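Side-chain contacts in glycoside Hydrolase (Bacteroides uniformis, PDB 5TA0), which probably hydrolyses agarose chains in the agarose metabolism of a gut symbiont, and holds neoagarooctaose in its glycan pocket as an engineered variant: residues 68-73 with 124-129; 357-362 with 433-438. All coordinates share one frame; numbering follows the deposited sequence.

In the fold
Both contacts join elements far apart in sequence; the centres of the two contacts lie about 32 Å apart, their nearest atoms about 17 Å. Interaction 1 lies about 27 Å from the centre of the chain yet is itself buried, with K126 at its exposed margin; it stays within the alpha/beta barrel, where helix 69-76 meets the loop leading into strand 134-140. Interaction 2, also buried and about 12 Å from the centre, joins the end region of barrel helix 340-358 to strand 434-441 of the beta-sandwich. Neither has a hydrogen bond across its segments. In 68-73 with 124-129 a guanidinium meets a valine methyl; in 357-362 with 433-438 two methionines pack against carboxylates whose charges are met elsewhere.

Interaction 1 of 2, residues 68-73 with 124-129; sequences DLRDDL and NTKVHP. With EDO (1,2-ethanediol), chain B.
R70 and V127 mark the closest backbone approach of helix 69-76 to the 124-129 loop, with 8.8 Å between their CA atoms. Both elements belong to the alpha/beta barrel: the helix precedes strand 80-84, and the loop carries the chain from helix 107-123 to strand 134-140. The wide backbone gap is bridged by R70, whose CG lies anti to the carbonyl carbon (chi1 -70°) and whose chain then runs extended to NE. Its guanidinium presents one face to V127, and CG1 of V127 sits 3.5 Å from NH2 and 3.8 Å from CZ of R70. The methyl covers the flat group without competing for its N-H groups, which bond elsewhere: NE donates to I55 O and NH1 forms a salt bridge with D61. These partners probably fix the rotation of the guanidinium.

K126 adds aliphatic contact from an oblique direction, its CE 4.2 Å from R70 NH1. Its ammonium turns to the loop's own amide, with NZ 2.7 Å from N124 OD1 and tilted 29° from that carbonyl plane. R70 NH2 and K126 NZ remain 5.1 Å apart, and D61, salt-bridged to R70, probably eases the proximity of the two positive charges.

The helix start is secured by D68 at the N-cap: D71 N donates to D68 OD1 over 3.1 Å, approaching from above the carboxylate plane. At P129, in the 3-10 segment that begins at H128, a 1,2-ethanediol molecule, probably from the crystallisation liquor, donates from O2 to P129 O at 3.0 Å.

Interaction 2 of 2, residues 357-362 with 433-438; sequences FMERTD and DIMCDA
The seam between the alpha/beta barrel and the beta-sandwich passes here, where M358 and E359, in the type I beta turn M358-T361 at the end region of helix 340-358, face strand 434-441. M358 and M435 are buried, and each meets a carboxylate of the opposing segment. The M358 chain bends at its last torsion (chi3 66°), which brings CE to 3.4 Å from D437 OD2, while CB of M358 lies 3.9 Å from the same oxygen. The side chains of E359 and M435 cross at about a right angle, with E359 OE2 4.0 Å from M435 SD.

CG of D437, anti to the backbone N (chi1 -153°), carries the carboxylate toward M358. D437 OD1 pairs with R424 NE and accepts from A438 N at 3.0 Å, while D437 OD2 is hydrogen-bonded to Y439 OH. Losing the carboxylate to an alanine here would probably leave R424 without this charge partner, Y439 OH without its bond, and a gap beside the M358 methyl. E359 OE2 likewise has a salt bridge, to R592. C436 forms a disulfide with C429 of the adjoining strand 423-429.

With both carboxylates matched by arginines outside the segments, what crosses the seam is largely van der Waals packing, to which the slightly positive methyl of M358 near D437 OD2 may add a modest electrostatic attraction.

Interaction 1 of 2, residues 68-73 with 124-129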
ATOM      1  N   ASP A  68       8.965 -12.243  26.333  1.00 15.54           N
ATOM      2  CA  ASP A  68       7.592 -12.106  25.824  1.00 14.47           C
ATOM      3  C   ASP A  68       7.591 -11.057  24.712  1.00 12.99           C
ATOM      4  O   ASP A  68       7.255  -9.891  24.912  1.00 12.90           O
ATOM      5  CB  ASP A  68       6.587 -11.773  26.928  1.00 15.82           C
ATOM      6  CG  ASP A  68       5.141 -11.902  26.459  1.00 16.74           C
ATOM      7  OD1 ASP A  68       4.899 -11.998  25.237  1.00 17.01           O
ATOM      8  OD2 ASP A  68       4.225 -11.903  27.314  1.00 19.46           O
ATOM      9  N   LEU A  69       7.958 -11.520  23.523  1.00 12.40           N
ATOM     10  CA  LEU A  69       8.107 -10.638  22.384  1.00 11.52           C
ATOM     11  C   LEU A  69       6.755 -10.148  21.834  1.00 11.08           C
ATOM     12  O   LEU A  69       6.652  -9.008  21.384  1.00 10.76           O
ATOM     13  CB  LEU A  69       8.933 -11.295  21.293  1.00 12.04           C
ATOM     14  CG  LEU A  69       9.282 -10.402  20.101  1.00 12.11           C
ATOM     15  CD1 LEU A  69      10.179  -9.232  20.495  1.00 12.56           C
ATOM     16  CD2 LEU A  69       9.950 -11.243  19.034  1.00 13.13           C
ATOM     17  N   ARG A  70       5.719 -10.988  21.879  1.00 10.98           N
ATOM     18  CA  ARG A  70       4.371 -10.511  21.507  1.00 11.07           C
ATOM     19  C   ARG A  70       3.941  -9.311  22.353  1.00 11.45           C
ATOM     20  O   ARG A  70       3.360  -8.354  21.852  1.00 11.45           O
ATOM     21  CB  ARG A  70       3.314 -11.589  21.635  1.00 11.31           C
ATOM     22  CG  ARG A  70       3.405 -12.700  20.632  1.00 11.35           C
ATOM     23  CD  ARG A  70       2.240 -13.675  20.796  1.00 11.51           C
ATOM     24  NE  ARG A  70       2.444 -14.876  19.985  1.00 11.22           N
ATOM     25  CZ  ARG A  70       3.228 -15.899  20.294  1.00 11.45           C
ATOM     26  NH1 ARG A  70       3.891 -15.906  21.453  1.00 12.25           N
ATOM     27  NH2 ARG A  70       3.358 -16.927  19.460  1.00 11.92           N
ATOM     28  N   ASP A  71       4.180  -9.373  23.669  1.00 11.83           N
ATOM     29  CA  ASP A  71       3.785  -8.268  24.526  1.00 12.97           C
ATOM     30  C   ASP A  71       4.513  -6.976  24.176  1.00 12.39           C
ATOM     31  O   ASP A  71       3.947  -5.881  24.263  1.00 13.16           O
ATOM     32  CB  ASP A  71       4.015  -8.606  26.000  1.00 14.40           C
ATOM     33  CG  ASP A  71       3.489  -7.525  26.924  1.00 15.85           C
ATOM     34  OD1 ASP A  71       2.272  -7.301  26.933  1.00 17.22           O
ATOM     35  OD2 ASP A  71       4.306  -6.843  27.564  1.00 19.60           O
ATOM     36  N   ASP A  72       5.771  -7.104  23.791  1.00 12.49           N
ATOM     37  CA  ASP A  72       6.555  -5.929  23.445  1.00 13.35           C
ATOM     38  C   ASP A  72       6.148  -5.360  22.074  1.00 13.56           C
ATOM     39  O   ASP A  72       5.790  -4.185  21.941  1.00 16.70           O
ATOM     40  CB  ASP A  72       8.049  -6.237  23.500  1.00 14.29           C
ATOM     41  CG  ASP A  72       8.895  -4.972  23.588  1.00 15.62           C
ATOM     42  OD1 ASP A  72       9.464  -4.542  22.560  1.00 15.27           O
ATOM     43  OD2 ASP A  72       8.989  -4.378  24.690  1.00 18.03           O
ATOM     44  N   LEU A  73       6.133  -6.202  21.058  1.00 11.65           N
ATOM     45  CA  LEU A  73       5.903  -5.699  19.712  1.00 11.63           C
ATOM     46  C   LEU A  73       4.431  -5.447  19.424  1.00 11.22           C
ATOM     47  O   LEU A  73       4.065  -4.362  18.951  1.00 13.02           O
ATOM     48  CB  LEU A  73       6.492  -6.660  18.696  1.00 12.11           C
ATOM     49  CG  LEU A  73       6.433  -6.255  17.223  1.00 13.36           C
ATOM     50  CD1 LEU A  73       6.824  -4.810  16.946  1.00 14.23           C
ATOM     51  CD2 LEU A  73       7.287  -7.228  16.402  1.00 13.31           C
ATOM     52  N   ASN A 124      -2.794 -24.023  21.160  1.00 14.53           N
ATOM     53  CA  ASN A 124      -1.847 -22.917  21.326  1.00 14.56           C
ATOM     54  C   ASN A 124      -2.549 -21.759  22.030  1.00 14.85           C
ATOM     55  O   ASN A 124      -2.723 -20.670  21.498  1.00 14.32           O
ATOM     56  CB  ASN A 124      -1.280 -22.506  19.956  1.00 15.17           C
ATOM     57  CG  ASN A 124      -0.009 -21.696  20.061  1.00 15.52           C
ATOM     58  OD1 ASN A 124       0.468 -21.378  21.151  1.00 16.21           O
ATOM     59  ND2 ASN A 124       0.579 -21.361  18.893  1.00 16.70           N
ATOM     60  N   THR A 125      -2.924 -22.001  23.286  1.00 14.46           N
ATOM     61  CA  THR A 125      -3.751 -21.062  24.010  1.00 14.67           C
ATOM     62  C   THR A 125      -3.059 -19.725  24.289  1.00 14.00           C
ATOM     63  O   THR A 125      -3.741 -18.729  24.450  1.00 14.02           O
ATOM     64  CB  THR A 125      -4.259 -21.671  25.331  1.00 16.00           C
ATOM     65  OG1 THR A 125      -3.133 -22.093  26.086  1.00 18.08           O
ATOM     66  CG2 THR A 125      -5.176 -22.851  25.046  1.00 17.07           C
ATOM     67  N   LYS A 126      -1.727 -19.702  24.319  1.00 14.21           N
ATOM     68  CA  LYS A 126      -1.009 -18.459  24.595  1.00 14.35           C
ATOM     69  C   LYS A 126      -1.238 -17.401  23.513  1.00 13.78           C
ATOM     70  O   LYS A 126      -1.119 -16.220  23.783  1.00 14.76           O
ATOM     71  CB  LYS A 126       0.501 -18.698  24.783  1.00 15.23           C
ATOM     72  CG  LYS A 126       1.235 -19.127  23.525  1.00 16.50           C
ATOM     73  CD  LYS A 126       2.677 -19.497  23.818  1.00 17.84           C
ATOM     74  CE  LYS A 126       3.417 -19.952  22.570  1.00 18.99           C
ATOM     75  NZ  LYS A 126       3.025 -21.297  22.070  1.00 19.49           N
ATOM     76  N   VAL A 127      -1.586 -17.815  22.298  1.00 13.03           N
ATOM     77  CA  VAL A 127      -1.770 -16.839  21.239  1.00 12.42           C
ATOM     78  C   VAL A 127      -3.209 -16.338  21.157  1.00 11.49           C
ATOM     79  O   VAL A 127      -3.452 -15.300  20.567  1.00 12.24           O
ATOM     80  CB  VAL A 127      -1.318 -17.362  19.858  1.00 12.61           C
ATOM     81  CG1 VAL A 127       0.060 -18.014  19.926  1.00 12.96           C
ATOM     82  CG2 VAL A 127      -2.369 -18.254  19.194  1.00 12.39           C
ATOM     83  N   HIS A 128      -4.183 -17.049  21.747  1.00 11.20           N
ATOM     84  CA  HIS A 128      -5.580 -16.687  21.541  1.00 10.85           C
ATOM     85  C   HIS A 128      -5.940 -15.249  21.970  1.00 11.18           C
ATOM     86  O   HIS A 128      -6.708 -14.582  21.289  1.00 11.23           O
ATOM     87  CB  HIS A 128      -6.517 -17.698  22.202  1.00 11.05           C
ATOM     88  CG  HIS A 128      -6.365 -19.085  21.655  1.00 11.02           C
ATOM     89  ND1 HIS A 128      -6.874 -20.196  22.288  1.00 11.51           N
ATOM     90  CD2 HIS A 128      -5.728 -19.550  20.551  1.00 11.46           C
ATOM     91  CE1 HIS A 128      -6.566 -21.281  21.603  1.00 11.78           C
ATOM     92  NE2 HIS A 128      -5.866 -20.919  20.541  1.00 11.86           N
ATOM     93  N   PRO A 129      -5.339 -14.746  23.082  1.00 11.65           N
ATOM     94  CA  PRO A 129      -5.619 -13.359  23.476  1.00 11.95           C
ATOM     95  C   PRO A 129      -5.149 -12.295  22.478  1.00 11.38           C
ATOM     96  O   PRO A 129      -5.565 -11.147  22.601  1.00 12.47           O
ATOM     97  CB  PRO A 129      -4.891 -13.221  24.819  1.00 12.65           C
ATOM     98  CG  PRO A 129      -4.860 -14.609  25.363  1.00 12.66           C
ATOM     99  CD  PRO A 129      -4.585 -15.451  24.143  1.00 11.95           C
TER
HETATM  100  C1  EDO B 720      -2.325  -8.432  24.800  1.00 40.19           C
HETATM  101  O1  EDO B 720      -2.240  -8.006  26.159  1.00 41.84           O
HETATM  102  C2  EDO B 720      -3.140  -9.707  24.749  1.00 40.35           C
HETATM  103  O2  EDO B 720      -4.515  -9.330  24.700  1.00 43.17           O

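Interaction 2 of 2, residues 357-362 with 433-438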
ATOM      1  N   PHE A 357      -1.033   6.448   1.064  1.00  6.78           N
ATOM      2  CA  PHE A 357      -2.204   5.567   1.249  1.00  6.79           C
ATOM      3  C   PHE A 357      -3.217   6.195   2.208  1.00  7.26           C
ATOM      4  O   PHE A 357      -4.431   6.091   1.967  1.00  7.68           O
ATOM      5  CB  PHE A 357      -1.811   4.185   1.774  1.00  6.63           C
ATOM      6  CG  PHE A 357      -0.828   3.442   0.885  1.00  6.38           C
ATOM      7  CD1 PHE A 357      -0.946   3.437  -0.519  1.00  6.61           C
ATOM      8  CD2 PHE A 357       0.202   2.738   1.470  1.00  6.63           C
ATOM      9  CE1 PHE A 357      -0.039   2.748  -1.311  1.00  6.63           C
ATOM     10  CE2 PHE A 357       1.080   2.047   0.692  1.00  6.88           C
ATOM     11  CZ  PHE A 357       0.978   2.064  -0.689  1.00  6.77           C
ATOM     12  N   MET A 358      -2.723   6.903   3.209  1.00  7.13           N
ATOM     13  CA  MET A 358      -3.606   7.591   4.182  1.00  7.83           C
ATOM     14  C   MET A 358      -4.461   8.642   3.477  1.00  8.64           C
ATOM     15  O   MET A 358      -5.612   8.880   3.887  1.00  8.73           O
ATOM     16  CB  MET A 358      -2.761   8.204   5.297  1.00  8.13           C
ATOM     17  CG  MET A 358      -2.249   7.174   6.294  1.00  8.09           C
ATOM     18  SD  MET A 358      -0.803   7.687   7.272  1.00  8.89           S
ATOM     19  CE  MET A 358      -1.512   9.019   8.221  1.00  8.55           C
ATOM     20  N   GLU A 359      -3.944   9.260   2.423  1.00  8.84           N
ATOM     21  CA  GLU A 359      -4.720  10.218   1.637  1.00 10.51           C
ATOM     22  C   GLU A 359      -5.889   9.589   0.910  1.00 11.04           C
ATOM     23  O   GLU A 359      -6.756  10.339   0.473  1.00 11.80           O
ATOM     24  CB  GLU A 359      -3.882  10.927   0.588  1.00 11.47           C
ATOM     25  CG  GLU A 359      -2.819  11.818   1.129  1.00 12.68           C
ATOM     26  CD  GLU A 359      -1.990  12.442   0.036  1.00 13.87           C
ATOM     27  OE1 GLU A 359      -2.564  12.922  -0.969  1.00 14.79           O
ATOM     28  OE2 GLU A 359      -0.773  12.451   0.208  1.00 14.93           O
ATOM     29  N   ARG A 360      -5.878   8.258   0.709  1.00 10.71           N
ATOM     30  CA  ARG A 360      -6.974   7.528   0.036  1.00 11.46           C
ATOM     31  C   ARG A 360      -7.622   6.524   0.899  1.00 11.51           C
ATOM     32  O   ARG A 360      -8.080   5.474   0.437  1.00 12.15           O
ATOM     33  CB  ARG A 360      -6.429   6.681  -1.113  1.00 12.74           C
ATOM     34  CG  ARG A 360      -5.725   7.474  -2.094  1.00 12.07           C
ATOM     35  CD  ARG A 360      -5.397   6.637  -3.321  1.00 11.21           C
ATOM     36  NE  ARG A 360      -4.587   7.497  -4.121  1.00 10.11           N
ATOM     37  CZ  ARG A 360      -4.730   7.757  -5.415  1.00  9.69           C
ATOM     38  NH1 ARG A 360      -5.663   7.163  -6.160  1.00  9.13           N
ATOM     39  NH2 ARG A 360      -3.872   8.601  -5.974  1.00 10.21           N
ATOM     40  N   THR A 361      -7.670   6.800   2.190  1.00 11.10           N
ATOM     41  CA  THR A 361      -8.114   5.845   3.139  1.00 11.01           C
ATOM     42  C   THR A 361      -9.521   5.300   2.846  1.00 10.61           C
ATOM     43  O   THR A 361      -9.812   4.148   3.151  1.00 12.75           O
ATOM     44  CB  THR A 361      -7.966   6.406   4.575  1.00 10.32           C
ATOM     45  OG1 THR A 361      -8.305   5.402   5.526  1.00 11.10           O
ATOM     46  CG2 THR A 361      -8.825   7.652   4.802  1.00 10.27           C
ATOM     47  N   ASP A 362     -10.393   6.109   2.256  1.00  9.93           N
ATOM     48  CA  ASP A 362     -11.731   5.624   1.909  1.00  9.62           C
ATOM     49  C   ASP A 362     -11.732   4.472   0.888  1.00 10.06           C
ATOM     50  O   ASP A 362     -12.633   3.669   0.942  1.00 11.71           O
ATOM     51  CB  ASP A 362     -12.612   6.772   1.381  1.00  9.64           C
ATOM     52  CG  ASP A 362     -12.065   7.438   0.132  1.00 10.14           C
ATOM     53  OD1 ASP A 362     -10.836   7.538  -0.038  1.00 10.53           O
ATOM     54  OD2 ASP A 362     -12.905   7.914  -0.659  1.00 11.80           O
ATOM     55  N   ASP A 433       6.717  18.530  -2.400  1.00 14.01           N
ATOM     56  CA  ASP A 433       7.629  17.505  -1.879  1.00 13.77           C
ATOM     57  C   ASP A 433       7.491  17.250  -0.381  1.00 12.84           C
ATOM     58  O   ASP A 433       8.160  16.366   0.143  1.00 12.74           O
ATOM     59  CB  ASP A 433       9.083  17.848  -2.201  1.00 14.44           C
ATOM     60  CG  ASP A 433       9.364  17.795  -3.665  1.00 16.07           C
ATOM     61  OD1 ASP A 433       8.936  16.850  -4.346  1.00 16.19           O
ATOM     62  OD2 ASP A 433      10.009  18.722  -4.171  1.00 20.58           O
ATOM     63  N   ILE A 434       6.636  18.012   0.313  1.00 11.49           N
ATOM     64  CA  ILE A 434       6.380  17.816   1.736  1.00 11.80           C
ATOM     65  C   ILE A 434       4.948  17.339   1.909  1.00 12.09           C
ATOM     66  O   ILE A 434       4.011  18.051   1.536  1.00 15.23           O
ATOM     67  CB  ILE A 434       6.630  19.119   2.528  1.00 12.20           C
ATOM     68  CG1 ILE A 434       8.098  19.533   2.379  1.00 12.50           C
ATOM     69  CG2 ILE A 434       6.210  18.952   3.978  1.00 13.00           C
ATOM     70  CD1 ILE A 434       9.079  18.652   3.113  1.00 13.12           C
ATOM     71  N   MET A 435       4.784  16.139   2.460  1.00  9.82           N
ATOM     72  CA  MET A 435       3.443  15.618   2.733  1.00  9.64           C
ATOM     73  C   MET A 435       3.149  15.770   4.206  1.00  9.46           C
ATOM     74  O   MET A 435       4.037  15.623   5.042  1.00  9.79           O
ATOM     75  CB  MET A 435       3.358  14.152   2.315  1.00  9.62           C
ATOM     76  CG  MET A 435       3.554  13.950   0.832  1.00  9.58           C
ATOM     77  SD  MET A 435       3.249  12.276   0.251  1.00  9.93           S
ATOM     78  CE  MET A 435       4.656  11.421   0.992  1.00  9.80           C
ATOM     79  N   CYS A 436       1.908  16.095   4.535  0.53  9.39           N
ATOM     80  CA  CYS A 436       1.541  16.286   5.915  0.53  9.60           C
ATOM     81  C   CYS A 436       0.167  15.736   6.195  0.53  9.28           C
ATOM     82  O   CYS A 436      -0.657  15.618   5.314  0.53  9.46           O
ATOM     83  CB  CYS A 436       1.617  17.767   6.310  0.53 10.30           C
ATOM     84  SG  CYS A 436       0.744  18.914   5.215  0.53 10.90           S
ATOM     85  N   ASP A 437      -0.034  15.370   7.452  1.00  9.08           N
ATOM     86  CA  ASP A 437      -1.330  14.843   7.923  1.00  8.65           C
ATOM     87  C   ASP A 437      -1.375  15.026   9.437  1.00  8.51           C
ATOM     88  O   ASP A 437      -0.343  15.285  10.085  1.00  9.05           O
ATOM     89  CB  ASP A 437      -1.482  13.358   7.492  1.00  8.27           C
ATOM     90  CG  ASP A 437      -2.925  12.910   7.325  1.00  8.61           C
ATOM     91  OD1 ASP A 437      -3.883  13.652   7.629  1.00  8.44           O
ATOM     92  OD2 ASP A 437      -3.078  11.743   6.891  1.00  8.79           O
ATOM     93  N   ALA A 438      -2.564  14.915  10.026  1.00  8.36           N
ATOM     94  CA  ALA A 438      -2.697  15.093  11.469  1.00  8.51           C
ATOM     95  C   ALA A 438      -3.945  14.446  12.004  1.00  8.57           C
ATOM     96  O   ALA A 438      -4.962  14.375  11.302  1.00  8.18           O
ATOM     97  CB  ALA A 438      -2.696  16.566  11.827  1.00  8.94           C
TER